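Long-range contacts in histidine-rich glycoprotein (Oryctolagus cuniculus, PDB 4CCV), which is a plasma adapter glycoprotein that binds heme, heparin, heparan sulfate, plasminogen and divalent metal ions, and helps regulate coagulation, fibrinolysis and angiogenesis, its second cystatin domain being described here: residues F14-D19 against V37-V43; H71-C77 against C100-E106; G48-T52 against S82-E86; A21-Y25 against V96-C100. One frame throughout, in Å; residues are numbered along the deposited sequence. Where two conformers were deposited one is given.

Contact 1 (F14-D19 against V37-V43); sequences FRKSAD and VDRVERV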
loop_
_atom_site.group_PDB
_atom_site.type_symbol
_atom_site.label_atom_id
_atom_site.label_comp_id
_atom_site.label_asym_id
_atom_site.label_seq_id
_atom_site.Cartn_x
_atom_site.Cartn_y
_atom_site.Cartn_z
ATOM N N PHE A 14 -5.516 1.307 9.723
ATOM C CA PHE A 14 -4.379 0.813 8.952
ATOM C C PHE A 14 -3.778 1.928 8.119
ATOM O O PHE A 14 -2.790 1.713 7.441
ATOM C CB PHE A 14 -4.802 -0.392 8.128
ATOM C CG PHE A 14 -5.051 -1.591 8.986
ATOM C CD1 PHE A 14 -4.005 -2.428 9.338
ATOM C CD2 PHE A 14 -6.292 -1.808 9.531
ATOM C CE1 PHE A 14 -4.234 -3.530 10.161
ATOM C CE2 PHE A 14 -6.521 -2.868 10.397
ATOM C CZ PHE A 14 -5.490 -3.731 10.717
ATOM N N ARG A 15 -4.336 3.131 8.217
ATOM C CA ARG A 15 -3.849 4.215 7.392
ATOM C C ARG A 15 -2.423 4.593 7.709
ATOM O O ARG A 15 -1.612 4.775 6.816
ATOM C CB ARG A 15 -4.734 5.482 7.451
ATOM C CG ARG A 15 -4.321 6.381 6.292
ATOM C CD ARG A 15 -5.207 7.615 6.110
ATOM N NE ARG A 15 -4.680 8.329 4.946
ATOM C CZ ARG A 15 -5.183 8.268 3.719
ATOM N NH1 ARG A 15 -6.294 7.579 3.458
ATOM N NH2 ARG A 15 -4.575 8.946 2.754
ATOM N N LYS A 16 -2.096 4.649 8.987
ATOM C CA LYS A 16 -0.753 4.993 9.392
ATOM C C LYS A 16 0.260 3.920 8.946
ATOM O O LYS A 16 1.436 4.223 8.621
ATOM C CB LYS A 16 -0.770 5.175 10.911
ATOM C CG LYS A 16 0.577 5.225 11.581
ATOM C CD LYS A 16 0.470 5.098 13.124
ATOM C CE LYS A 16 -0.043 3.700 13.584
ATOM N NZ LYS A 16 0.750 2.493 13.134
ATOM N N SER A 17 -0.198 2.671 8.973
ATOM C CA SER A 17 0.624 1.560 8.543
ATOM C C SER A 17 0.951 1.730 7.031
ATOM O O SER A 17 2.075 1.415 6.570
ATOM C CB SER A 17 -0.070 0.230 8.856
ATOM O OG SER A 17 -0.197 -0.044 10.279
ATOM N N ALA A 18 -0.052 2.133 6.264
ATOM C CA ALA A 18 0.143 2.364 4.807
ATOM C C ALA A 18 1.092 3.508 4.591
ATOM O O ALA A 18 1.971 3.402 3.768
ATOM C CB ALA A 18 -1.198 2.649 4.066
ATOM N N ASP A 19 0.900 4.620 5.318
ATOM C CA ASP A 19 1.824 5.765 5.249
ATOM C C ASP A 19 3.263 5.338 5.509
ATOM O O ASP A 19 4.168 5.712 4.784
ATOM C CB ASP A 19 1.458 6.874 6.269
ATOM C CG ASP A 19 0.142 7.595 5.947
ATOM O OD1 ASP A 19 -0.337 7.541 4.797
ATOM O OD2 ASP A 19 -0.406 8.262 6.853
ATOM N N VAL A 37 -0.185 8.231 -0.019
ATOM C CA VAL A 37 -1.272 7.273 0.040
ATOM C C VAL A 37 -2.531 8.006 -0.323
ATOM O O VAL A 37 -2.752 9.147 0.181
ATOM C CB VAL A 37 -1.413 6.711 1.513
ATOM C CG1 VAL A 37 -2.694 5.898 1.651
ATOM C CG2 VAL A 37 -0.170 5.874 1.765
ATOM N N ASP A 38 -3.337 7.369 -1.182
ATOM C CA ASP A 38 -4.632 7.905 -1.573
ATOM C C ASP A 38 -5.640 7.307 -0.543
ATOM O O ASP A 38 -6.011 8.018 0.410
ATOM C CB ASP A 38 -4.958 7.576 -3.034
ATOM C CG ASP A 38 -6.161 8.365 -3.555
ATOM O OD1 ASP A 38 -6.900 8.952 -2.715
ATOM O OD2 ASP A 38 -6.368 8.391 -4.799
ATOM N N ARG A 39 -6.069 6.050 -0.712
ATOM C CA ARG A 39 -7.075 5.420 0.184
ATOM C C ARG A 39 -6.548 4.042 0.564
ATOM O O ARG A 39 -5.917 3.369 -0.284
ATOM C CB ARG A 39 -8.410 5.148 -0.507
ATOM C CG ARG A 39 -9.180 6.370 -0.927
ATOM C CD ARG A 39 -10.516 6.077 -1.586
ATOM N NE ARG A 39 -11.002 7.364 -2.139
ATOM C CZ ARG A 39 -11.101 7.670 -3.453
ATOM N NH1 ARG A 39 -10.858 6.772 -4.400
ATOM N NH2 ARG A 39 -11.523 8.875 -3.841
ATOM N N VAL A 40 -6.829 3.605 1.790
ATOM C CA VAL A 40 -6.694 2.201 2.153
ATOM C C VAL A 40 -7.877 1.485 1.545
ATOM O O VAL A 40 -9.010 1.880 1.814
ATOM C CB VAL A 40 -6.645 2.020 3.695
ATOM C CG1 VAL A 40 -6.515 0.550 4.053
ATOM C CG2 VAL A 40 -5.434 2.724 4.251
ATOM N N GLU A 41 -7.635 0.488 0.688
ATOM C CA GLU A 41 -8.692 -0.150 -0.098
ATOM C C GLU A 41 -9.265 -1.437 0.501
ATOM O O GLU A 41 -10.454 -1.708 0.353
ATOM C CB GLU A 41 -8.146 -0.470 -1.513
ATOM C CG GLU A 41 -7.458 0.724 -2.180
ATOM C CD GLU A 41 -8.381 1.574 -3.020
ATOM O OE1 GLU A 41 -9.436 1.036 -3.369
ATOM O OE2 GLU A 41 -8.042 2.737 -3.389
ATOM N N ARG A 42 -8.440 -2.183 1.221
ATOM C CA ARG A 42 -8.779 -3.505 1.723
ATOM C C ARG A 42 -7.721 -3.953 2.725
ATOM O O ARG A 42 -6.529 -3.673 2.565
ATOM C CB ARG A 42 -8.863 -4.486 0.519
ATOM C CG ARG A 42 -9.229 -5.892 0.947
ATOM C CD ARG A 42 -9.486 -6.814 -0.219
ATOM N NE ARG A 42 -8.284 -6.993 -1.013
ATOM C CZ ARG A 42 -8.160 -7.847 -2.008
ATOM N NH1 ARG A 42 -9.168 -8.622 -2.386
ATOM N NH2 ARG A 42 -6.991 -7.905 -2.625
ATOM N N VAL A 43 -8.130 -4.657 3.770
ATOM C CA VAL A 43 -7.190 -5.230 4.715
ATOM C C VAL A 43 -7.616 -6.668 4.978
ATOM O O VAL A 43 -8.775 -6.954 5.354
ATOM C CB VAL A 43 -7.173 -4.497 6.050
ATOM C CG1 VAL A 43 -6.270 -5.184 7.088
ATOM C CG2 VAL A 43 -6.823 -3.008 5.878
HETATM O O HOH W 1 1.461 9.008 2.415
#
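Arg15, at the start of helix 15-27, reaches over strand 35-47; the axes of the short segments 15-19 and 37-43 pass 9.0 Å apart, with their N-to-C directions at 123°. The arginine chain runs fully extended from CG to NE, with CG anti to the backbone N (chi1 -166°), and this carries the guanidinium down to the strand. There it grips a single oxygen end-on: Arg15 NH2 and Arg15 NH1 donate hydrogen bonds to Asp38 O at 2.9 and 3.1 Å. The oxygen sits in the guanidinium plane, yet both donors approach it from the same face of its own carbonyl plane. Over one face of the guanidinium lies Val37 CG1, 3.7 Å from Arg15 NH2. This is the cystatin arrangement, a long helix packed across a curved antiparallel sheet, and the valines that point at the helix make the apolar layer. Val40 CG2 comes up under the backbone at Arg15 CA, 3.8 Å away, and also meets Ala18. Farther along, Val43 CG1 makes a CH-pi contact almost centrally over the Phe14 ring, 3.9 Å from its centroid and 6° off the normal. Asp19 lies across Val37, with Asp19 OD1 3.5 Å from Val37 CG2; a water accepts from Val37 N and donates weakly to the same OD1. The carboxylate of Asp38, close to the bound glutathione, pairs with Arg61 of strand 51-62.

Contact 2 (H71-C77 against C100-E106); sequences HPAFGFC and CEVFNFE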
loop_
_atom_site.group_PDB
_atom_site.type_symbol
_atom_site.label_atom_id
_atom_site.label_comp_id
_atom_site.label_asym_id
_atom_site.label_seq_id
_atom_site.Cartn_x
_atom_site.Cartn_y
_atom_site.Cartn_z
ATOM N N HIS A 71 0.788 14.241 -17.116
ATOM C CA HIS A 71 -0.097 13.091 -17.219
ATOM C C HIS A 71 -0.364 12.528 -15.792
ATOM O O HIS A 71 0.573 12.311 -15.031
ATOM C CB HIS A 71 0.542 12.048 -18.113
ATOM C CG HIS A 71 0.558 12.458 -19.562
ATOM N ND1 HIS A 71 1.707 12.547 -20.337
ATOM C CD2 HIS A 71 -0.462 12.752 -20.380
ATOM C CE1 HIS A 71 1.384 12.896 -21.570
ATOM N NE2 HIS A 71 0.066 13.010 -21.628
ATOM N N PRO A 72 -1.642 12.279 -15.461
ATOM C CA PRO A 72 -2.000 11.665 -14.184
ATOM C C PRO A 72 -1.378 10.266 -13.987
ATOM O O PRO A 72 -1.076 9.558 -14.973
ATOM C CB PRO A 72 -3.548 11.607 -14.245
ATOM C CG PRO A 72 -3.961 12.584 -15.249
ATOM C CD PRO A 72 -2.826 12.729 -16.220
ATOM N N ALA A 73 -1.180 9.881 -12.719
ATOM C CA ALA A 73 -0.699 8.537 -12.397
ATOM C C ALA A 73 -1.355 8.047 -11.118
ATOM O O ALA A 73 -2.023 8.838 -10.387
ATOM C CB ALA A 73 0.825 8.447 -12.396
ATOM N N PHE A 74 -1.414 6.733 -10.995
ATOM C CA PHE A 74 -2.062 6.088 -9.839
ATOM C C PHE A 74 -1.245 4.834 -9.605
ATOM O O PHE A 74 -0.565 4.359 -10.514
ATOM C CB PHE A 74 -3.540 5.832 -10.190
ATOM C CG PHE A 74 -4.280 4.960 -9.231
ATOM C CD1 PHE A 74 -4.203 3.535 -9.324
ATOM C CD2 PHE A 74 -5.093 5.529 -8.236
ATOM C CE1 PHE A 74 -4.900 2.731 -8.426
ATOM C CE2 PHE A 74 -5.803 4.718 -7.357
ATOM C CZ PHE A 74 -5.708 3.323 -7.462
ATOM N N GLY A 75 -1.230 4.328 -8.381
ATOM C CA GLY A 75 -0.607 3.037 -8.129
ATOM C C GLY A 75 -1.376 2.233 -7.124
ATOM O O GLY A 75 -2.171 2.772 -6.367
ATOM N N PHE A 76 -1.124 0.929 -7.089
ATOM C CA PHE A 76 -1.633 0.111 -6.002
ATOM C C PHE A 76 -0.413 -0.461 -5.283
ATOM O O PHE A 76 0.534 -0.873 -5.961
ATOM C CB PHE A 76 -2.491 -1.051 -6.592
ATOM C CG PHE A 76 -3.926 -0.721 -6.874
ATOM C CD1 PHE A 76 -4.722 -0.093 -5.933
ATOM C CD2 PHE A 76 -4.522 -1.088 -8.101
ATOM C CE1 PHE A 76 -6.032 0.189 -6.187
ATOM C CE2 PHE A 76 -5.864 -0.829 -8.332
ATOM C CZ PHE A 76 -6.618 -0.153 -7.389
ATOM N N CYS A 77 -0.459 -0.537 -3.936
ATOM C CA CYS A 77 0.545 -1.179 -3.130
ATOM C C CYS A 77 -0.116 -2.195 -2.220
ATOM O O CYS A 77 -1.289 -2.070 -1.847
ATOM C CB CYS A 77 1.346 -0.199 -2.271
ATOM S SG CYS A 77 2.137 1.157 -3.164
ATOM N N CYS A 100 4.651 -2.285 -4.967
ATOM C CA CYS A 100 3.823 -1.326 -5.600
ATOM C C CYS A 100 3.879 -1.470 -7.136
ATOM O O CYS A 100 4.916 -1.901 -7.697
ATOM C CB CYS A 100 4.276 0.087 -5.272
ATOM S SG CYS A 100 4.143 0.621 -3.501
ATOM N N GLU A 101 2.793 -1.059 -7.784
ATOM C CA GLU A 101 2.696 -1.068 -9.253
ATOM C C GLU A 101 2.012 0.239 -9.621
ATOM O O GLU A 101 1.061 0.622 -8.932
ATOM C CB GLU A 101 1.804 -2.210 -9.687
ATOM C CG GLU A 101 2.400 -3.583 -9.460
ATOM C CD GLU A 101 3.618 -3.869 -10.343
ATOM O OE1 GLU A 101 3.696 -3.306 -11.465
ATOM O OE2 GLU A 101 4.483 -4.661 -9.906
ATOM N N VAL A 102 2.475 0.900 -10.678
ATOM C CA VAL A 102 1.984 2.214 -11.061
ATOM C C VAL A 102 1.252 2.086 -12.407
ATOM O O VAL A 102 1.528 1.175 -13.189
ATOM C CB VAL A 102 3.171 3.151 -11.201
ATOM C CG1 VAL A 102 2.760 4.496 -11.729
ATOM C CG2 VAL A 102 3.809 3.329 -9.852
ATOM N N PHE A 103 0.312 2.981 -12.618
ATOM C CA PHE A 103 -0.565 3.003 -13.782
ATOM C C PHE A 103 -0.486 4.457 -14.275
ATOM O O PHE A 103 -1.054 5.352 -13.631
ATOM C CB PHE A 103 -2.010 2.662 -13.377
ATOM C CG PHE A 103 -2.981 2.537 -14.547
ATOM C CD1 PHE A 103 -2.755 1.609 -15.587
ATOM C CD2 PHE A 103 -4.144 3.270 -14.582
ATOM C CE1 PHE A 103 -3.665 1.467 -16.632
ATOM C CE2 PHE A 103 -5.037 3.144 -15.649
ATOM C CZ PHE A 103 -4.793 2.247 -16.660
ATOM N N ASN A 104 0.232 4.692 -15.371
ATOM C CA ASN A 104 0.432 6.043 -15.950
ATOM C C ASN A 104 -0.551 6.285 -17.126
ATOM O O ASN A 104 -0.703 5.466 -18.024
ATOM C CB ASN A 104 1.875 6.267 -16.444
ATOM C CG ASN A 104 2.883 6.265 -15.319
ATOM O OD1 ASN A 104 2.723 6.932 -14.306
ATOM N ND2 ASN A 104 3.946 5.482 -15.501
ATOM N N PHE A 105 -1.268 7.385 -17.043
ATOM C CA PHE A 105 -2.257 7.780 -18.024
ATOM C C PHE A 105 -1.773 7.633 -19.476
ATOM O O PHE A 105 -2.492 7.132 -20.318
ATOM C CB PHE A 105 -2.641 9.242 -17.731
ATOM C CG PHE A 105 -3.781 9.745 -18.550
ATOM C CD1 PHE A 105 -5.073 9.574 -18.123
ATOM C CD2 PHE A 105 -3.544 10.435 -19.732
ATOM C CE1 PHE A 105 -6.126 10.043 -18.881
ATOM C CE2 PHE A 105 -4.617 10.939 -20.491
ATOM C CZ PHE A 105 -5.895 10.697 -20.062
ATOM N N GLU A 106 -0.545 8.062 -19.727
ATOM C CA GLU A 106 0.022 8.106 -21.082
ATOM C C GLU A 106 0.589 6.762 -21.614
ATOM O O GLU A 106 0.972 6.710 -22.747
ATOM C CB GLU A 106 1.098 9.214 -21.177
ATOM C CG GLU A 106 2.508 8.932 -20.616
ATOM C CD GLU A 106 2.670 8.943 -19.081
ATOM O OE1 GLU A 106 1.689 8.990 -18.267
ATOM O OE2 GLU A 106 3.843 8.889 -18.654
#
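Cys77 and Cys100 both turn SG anti to the carbonyl carbon (chi1 -55° and -65°), and from a non-hydrogen-bonded antiparallel pair the sulfurs join in a disulfide, Cys77 SG to Cys100 SG 2.1 Å. From there the strands run on in register. Phe74 with Phe103 and Phe76 with Glu101 are hydrogen-bonded pairs, each closed by two backbone bonds; the shorter of the first pair is Phe103 N to Phe74 O, 2.7 Å. Past Ala73 the pairing continues into the loop with Phe105 N to Pro72 O, 3.0 Å. Pro72 CD then lies beside Phe105 CB, 3.8 Å away, the two side chains pointing the same way. At the end, Glu106 CB makes a CH-pi contact over the centre of the His71 ring, 3.6 Å from its centroid. A bend at chi2 turns the carboxylate back alongside that ring, nearly parallel to it, with Glu106 OE1 3.3 Å from His71 CB, while OE2 makes a salt bridge with Arg65. The hairpin of strands 73-84 and 95-104 forms one edge of the sheet: Val102 meets Tyr32 and the glycan, and strand 51-62 flanks the other side of 73-84 through backbone bonds from Gly75 and Cys77.

Contact 3 (G48-T52 against S82-E86); sequences GGERT and SFDVE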
loop_
_atom_site.group_PDB
_atom_site.type_symbol
_atom_site.label_atom_id
_atom_site.label_comp_id
_atom_site.label_asym_id
_atom_site.label_seq_id
_atom_site.Cartn_x
_atom_site.Cartn_y
_atom_site.Cartn_z
ATOM N N GLY A 48 -1.931 -17.395 11.726
ATOM C CA GLY A 48 -1.274 -18.723 11.702
ATOM C C GLY A 48 -0.821 -19.080 13.084
ATOM O O GLY A 48 -0.953 -18.274 14.029
ATOM N N GLY A 49 -0.271 -20.274 13.218
ATOM C CA GLY A 49 0.440 -20.675 14.437
ATOM C C GLY A 49 1.536 -19.731 14.946
ATOM O O GLY A 49 1.795 -19.736 16.149
ATOM N N GLU A 50 2.157 -18.910 14.082
ATOM C CA GLU A 50 3.389 -18.190 14.460
ATOM C C GLU A 50 3.293 -16.671 14.414
ATOM O O GLU A 50 3.772 -15.993 15.314
ATOM C CB GLU A 50 4.520 -18.613 13.526
ATOM C CG GLU A 50 5.914 -18.131 13.929
ATOM C CD GLU A 50 6.746 -19.184 14.668
ATOM O OE1 GLU A 50 6.285 -20.340 14.825
ATOM O OE2 GLU A 50 7.880 -18.855 15.092
ATOM N N ARG A 51 2.751 -16.159 13.314
ATOM C CA ARG A 51 2.514 -14.742 13.123
ATOM C C ARG A 51 1.073 -14.531 12.743
ATOM O O ARG A 51 0.388 -15.457 12.297
ATOM C CB ARG A 51 3.398 -14.194 12.005
ATOM C CG ARG A 51 4.893 -14.339 12.288
ATOM C CD ARG A 51 5.408 -13.196 13.138
ATOM N NE ARG A 51 6.852 -13.196 13.301
ATOM C CZ ARG A 51 7.757 -12.697 12.451
ATOM N NH1 ARG A 51 7.439 -12.166 11.262
ATOM N NH2 ARG A 51 9.044 -12.790 12.783
ATOM N N THR A 52 0.634 -13.296 12.970
ATOM C CA THR A 52 -0.526 -12.729 12.379
ATOM C C THR A 52 -0.032 -11.756 11.288
ATOM O O THR A 52 0.721 -10.829 11.568
ATOM C CB THR A 52 -1.380 -12.094 13.481
ATOM O OG1 THR A 52 -1.857 -13.175 14.278
ATOM C CG2 THR A 52 -2.603 -11.400 12.906
ATOM N N SER A 82 3.797 -8.256 9.433
ATOM C CA SER A 82 3.872 -9.472 10.180
ATOM C C SER A 82 4.065 -9.174 11.664
ATOM O O SER A 82 5.011 -8.489 12.066
ATOM C CB SER A 82 5.037 -10.304 9.649
ATOM O OG SER A 82 5.053 -11.529 10.302
ATOM N N PHE A 83 3.152 -9.685 12.467
ATOM C CA PHE A 83 3.109 -9.397 13.889
ATOM C C PHE A 83 3.285 -10.648 14.740
ATOM O O PHE A 83 2.735 -11.729 14.484
ATOM C CB PHE A 83 1.783 -8.736 14.337
ATOM C CG PHE A 83 1.614 -7.340 13.846
ATOM C CD1 PHE A 83 2.087 -6.260 14.597
ATOM C CD2 PHE A 83 0.977 -7.087 12.608
ATOM C CE1 PHE A 83 1.940 -4.967 14.129
ATOM C CE2 PHE A 83 0.844 -5.799 12.148
ATOM C CZ PHE A 83 1.302 -4.738 12.910
ATOM N N ASP A 84 4.030 -10.452 15.817
ATOM C CA ASP A 84 4.033 -11.388 16.923
ATOM C C ASP A 84 2.577 -11.678 17.300
ATOM O O ASP A 84 1.765 -10.745 17.395
ATOM C CB ASP A 84 4.722 -10.706 18.089
ATOM C CG ASP A 84 4.955 -11.637 19.228
ATOM O OD1 ASP A 84 3.977 -12.229 19.741
ATOM O OD2 ASP A 84 6.128 -11.767 19.608
ATOM N N VAL A 85 2.210 -12.931 17.507
ATOM C CA VAL A 85 0.821 -13.192 17.939
ATOM C C VAL A 85 0.425 -12.511 19.267
ATOM O O VAL A 85 -0.761 -12.418 19.559
ATOM C CB VAL A 85 0.501 -14.689 18.036
ATOM C CG1 VAL A 85 0.716 -15.346 16.678
ATOM C CG2 VAL A 85 1.331 -15.361 19.130
ATOM N N GLU A 86 1.406 -12.061 20.062
ATOM C CA GLU A 86 1.158 -11.370 21.347
ATOM C C GLU A 86 1.037 -9.832 21.278
ATOM O O GLU A 86 0.728 -9.183 22.281
ATOM C CB GLU A 86 2.259 -11.741 22.358
ATOM C CG GLU A 86 2.298 -13.226 22.682
ATOM C CD GLU A 86 3.700 -13.731 22.980
ATOM O OE1 GLU A 86 4.635 -13.404 22.208
ATOM O OE2 GLU A 86 3.863 -14.462 23.985
#
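Ser82 OG takes a hydrogen bond from Arg51 NH1 at 2.6 Å, with an N-H...O angle of 160° and the oxygen in the guanidinium plane. The bond spans neighbouring antiparallel strands, 51-62 and 73-84, near one end of the cystatin sheet, where the chain has just turned through Gly48 and Gly49. Arg51 gets there by folding: a bend at chi2 (-84°) lays CD against the serine, 3.3 Å from Ser82 OG, before the guanidinium swings back to it. Ser82 meets it with OG anti to its own backbone N. The same NH1 also forms a salt bridge with Asp95, so one nitrogen ties Arg51 to the serine and to the start of strand 95-104; both partners probably help to fix the rotation of the group. Behind the side chains, Thr52 and Phe83 form a hydrogen-bonded pair, with Thr52 N to Phe83 O at 3.0 Å and Phe83 N to Thr52 O at 2.8 Å. Thr52 O also lies at the edge of the Phe83 ring, which leads away to pack on Leu90 and Pro93. On the loop side, Val85 puts CG1 against the turn, 3.4 Å from Glu50 O and 4.1 Å from Thr52 OG1. Just beyond, Asp84 makes an Asx turn: Asp84 OD1 uses its anti lone pair to accept from Glu86 N at 2.6 Å.

Contact 4 (A21-Y25 against V96-C100); sequences ALEVY and VIISC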
loop_
_atom_site.group_PDB
_atom_site.type_symbol
_atom_site.label_atom_id
_atom_site.label_comp_id
_atom_site.label_asym_id
_atom_site.label_seq_id
_atom_site.Cartn_x
_atom_site.Cartn_y
_atom_site.Cartn_z
ATOM N N ALA A 21 4.603 2.233 5.450
ATOM C CA ALA A 21 5.109 1.319 4.451
ATOM C C ALA A 21 5.493 2.043 3.166
ATOM O O ALA A 21 6.513 1.710 2.555
ATOM C CB ALA A 21 4.092 0.265 4.156
ATOM N N LEU A 22 4.694 3.010 2.732
ATOM C CA LEU A 22 5.098 3.792 1.588
ATOM C C LEU A 22 6.408 4.583 1.797
ATOM O O LEU A 22 7.281 4.657 0.894
ATOM C CB LEU A 22 3.971 4.702 1.126
ATOM C CG LEU A 22 4.241 5.568 -0.125
ATOM C CD1 LEU A 22 4.499 4.761 -1.372
ATOM C CD2 LEU A 22 3.084 6.515 -0.374
ATOM N N GLU A 23 6.585 5.110 2.994
ATOM C CA GLU A 23 7.772 5.859 3.363
ATOM C C GLU A 23 8.989 4.953 3.188
ATOM O O GLU A 23 10.009 5.325 2.590
ATOM C CB GLU A 23 7.607 6.360 4.824
ATOM C CG GLU A 23 8.710 7.259 5.332
ATOM C CD GLU A 23 8.649 7.558 6.828
ATOM O OE1 GLU A 23 7.754 7.085 7.558
ATOM O OE2 GLU A 23 9.548 8.264 7.286
ATOM N N VAL A 24 8.855 3.734 3.695
ATOM C CA VAL A 24 9.945 2.742 3.579
ATOM C C VAL A 24 10.180 2.374 2.101
ATOM O O VAL A 24 11.312 2.300 1.631
ATOM C CB VAL A 24 9.616 1.488 4.388
ATOM C CG1 VAL A 24 10.597 0.389 4.032
ATOM C CG2 VAL A 24 9.646 1.758 5.930
ATOM N N TYR A 25 9.104 2.130 1.361
ATOM C CA TYR A 25 9.249 1.734 -0.026
ATOM C C TYR A 25 10.008 2.784 -0.841
ATOM O O TYR A 25 10.947 2.456 -1.594
ATOM C CB TYR A 25 7.851 1.435 -0.646
ATOM C CG TYR A 25 7.940 0.838 -2.036
ATOM C CD1 TYR A 25 8.087 -0.526 -2.234
ATOM C CD2 TYR A 25 7.816 1.641 -3.154
ATOM C CE1 TYR A 25 8.152 -1.077 -3.501
ATOM C CE2 TYR A 25 7.904 1.108 -4.427
ATOM C CZ TYR A 25 8.097 -0.249 -4.597
ATOM O OH TYR A 25 8.103 -0.773 -5.874
ATOM N N VAL A 96 8.048 -6.051 7.596
ATOM C CA VAL A 96 7.115 -5.532 6.610
ATOM C C VAL A 96 7.689 -5.807 5.223
ATOM O O VAL A 96 8.894 -5.616 4.995
ATOM C CB VAL A 96 6.907 -4.026 6.821
ATOM C CG1 VAL A 96 5.969 -3.448 5.776
ATOM C CG2 VAL A 96 6.322 -3.726 8.204
ATOM N N ILE A 97 6.843 -6.293 4.306
ATOM C CA ILE A 97 7.190 -6.449 2.913
ATOM C C ILE A 97 6.217 -5.622 2.067
ATOM O O ILE A 97 5.000 -5.742 2.247
ATOM C CB ILE A 97 7.103 -7.926 2.506
ATOM C CG1 ILE A 97 8.072 -8.748 3.380
ATOM C CG2 ILE A 97 7.402 -8.073 1.016
ATOM C CD1 ILE A 97 7.811 -10.231 3.365
ATOM N N ILE A 98 6.761 -4.760 1.196
ATOM C CA ILE A 98 5.933 -3.915 0.345
ATOM C C ILE A 98 6.310 -3.969 -1.141
ATOM O O ILE A 98 7.497 -3.907 -1.532
ATOM C CB ILE A 98 5.915 -2.464 0.855
ATOM C CG1 ILE A 98 5.353 -1.496 -0.198
ATOM C CG2 ILE A 98 7.277 -1.997 1.306
ATOM C CD1 ILE A 98 4.874 -0.266 0.499
ATOM N N SER A 99 5.288 -4.115 -1.946
ATOM C CA SER A 99 5.361 -3.952 -3.390
ATOM C C SER A 99 4.318 -2.960 -3.869
ATOM O O SER A 99 3.239 -2.880 -3.310
ATOM C CB SER A 99 5.097 -5.312 -4.083
ATOM O OG SER A 99 6.262 -6.065 -3.848
ATOM N N CYS A 100 4.651 -2.285 -4.967
ATOM C CA CYS A 100 3.823 -1.326 -5.600
ATOM C C CYS A 100 3.879 -1.470 -7.136
ATOM O O CYS A 100 4.916 -1.901 -7.697
ATOM C CB CYS A 100 4.276 0.087 -5.272
ATOM S SG CYS A 100 4.143 0.621 -3.501
HETATM O O HOH W 2 7.600 -3.291 -5.888
#
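The helix of the cystatin fold crosses the sheet here onto an edge strand, 95-104, the segments 21-25 and 96-100 meeting at 74° with their axes 8.7 Å apart. Tyr25 and Ile98 do most of the touching. With CG anti to the backbone N (chi1 -172°), the tyrosine ring leans out from the helix along the strand, and Ile98 CG1, in one of two conformers, comes up to Tyr25 CD1 at 3.5 Å. Ile98 O lies at the ring edge, also 3.5 Å from Tyr25 CD1. In that conformer the isoleucine chain stretches back under the helix, ending with Ile98 CD1 3.8 Å from Ala21 CB. Cys100 covers one face of the ring: SG stands 3.9 Å from the Tyr25 centroid and 12° off the normal, a sulfur-aromatic contact made by one half of the disulfide. Tyr32 meets the same ring edge-to-face, while Ile98 packs on Phe58 of strand 51-62. At the far end a water lies 2.6 Å from Tyr25 OH and accepts from Cys100 N at 3.2 Å. No direct hydrogen bond joins the two segments, so the hold probably rests on apolar burial and van der Waals contact of carbon, ring and sulfur, with polar linkage supplied by the water.

Contacts 1 and 4 both use helix 15-27 and lie near the centre of the chain; they press the helix on strands 35-47 and 95-104 of the one sheet and touch where Leu22 meets Val37. Their packing is mostly apolar, though contact 1 adds an arginine grip that contact 4 lacks. Contacts 2 and 3 join neighbouring strands by backbone hydrogen bonds, to which contact 2 adds a disulfide and contact 3 an arginine-serine bond. Both use strand 73-84, on opposite sides of the chain's centre: contact 3, short and beside a turn, is the most peripheral, about 20 Å from that centre, and contact 2 intermediate at about 13 Å. Cys100 belongs to contacts 2 and 4, linking edge strand and helix.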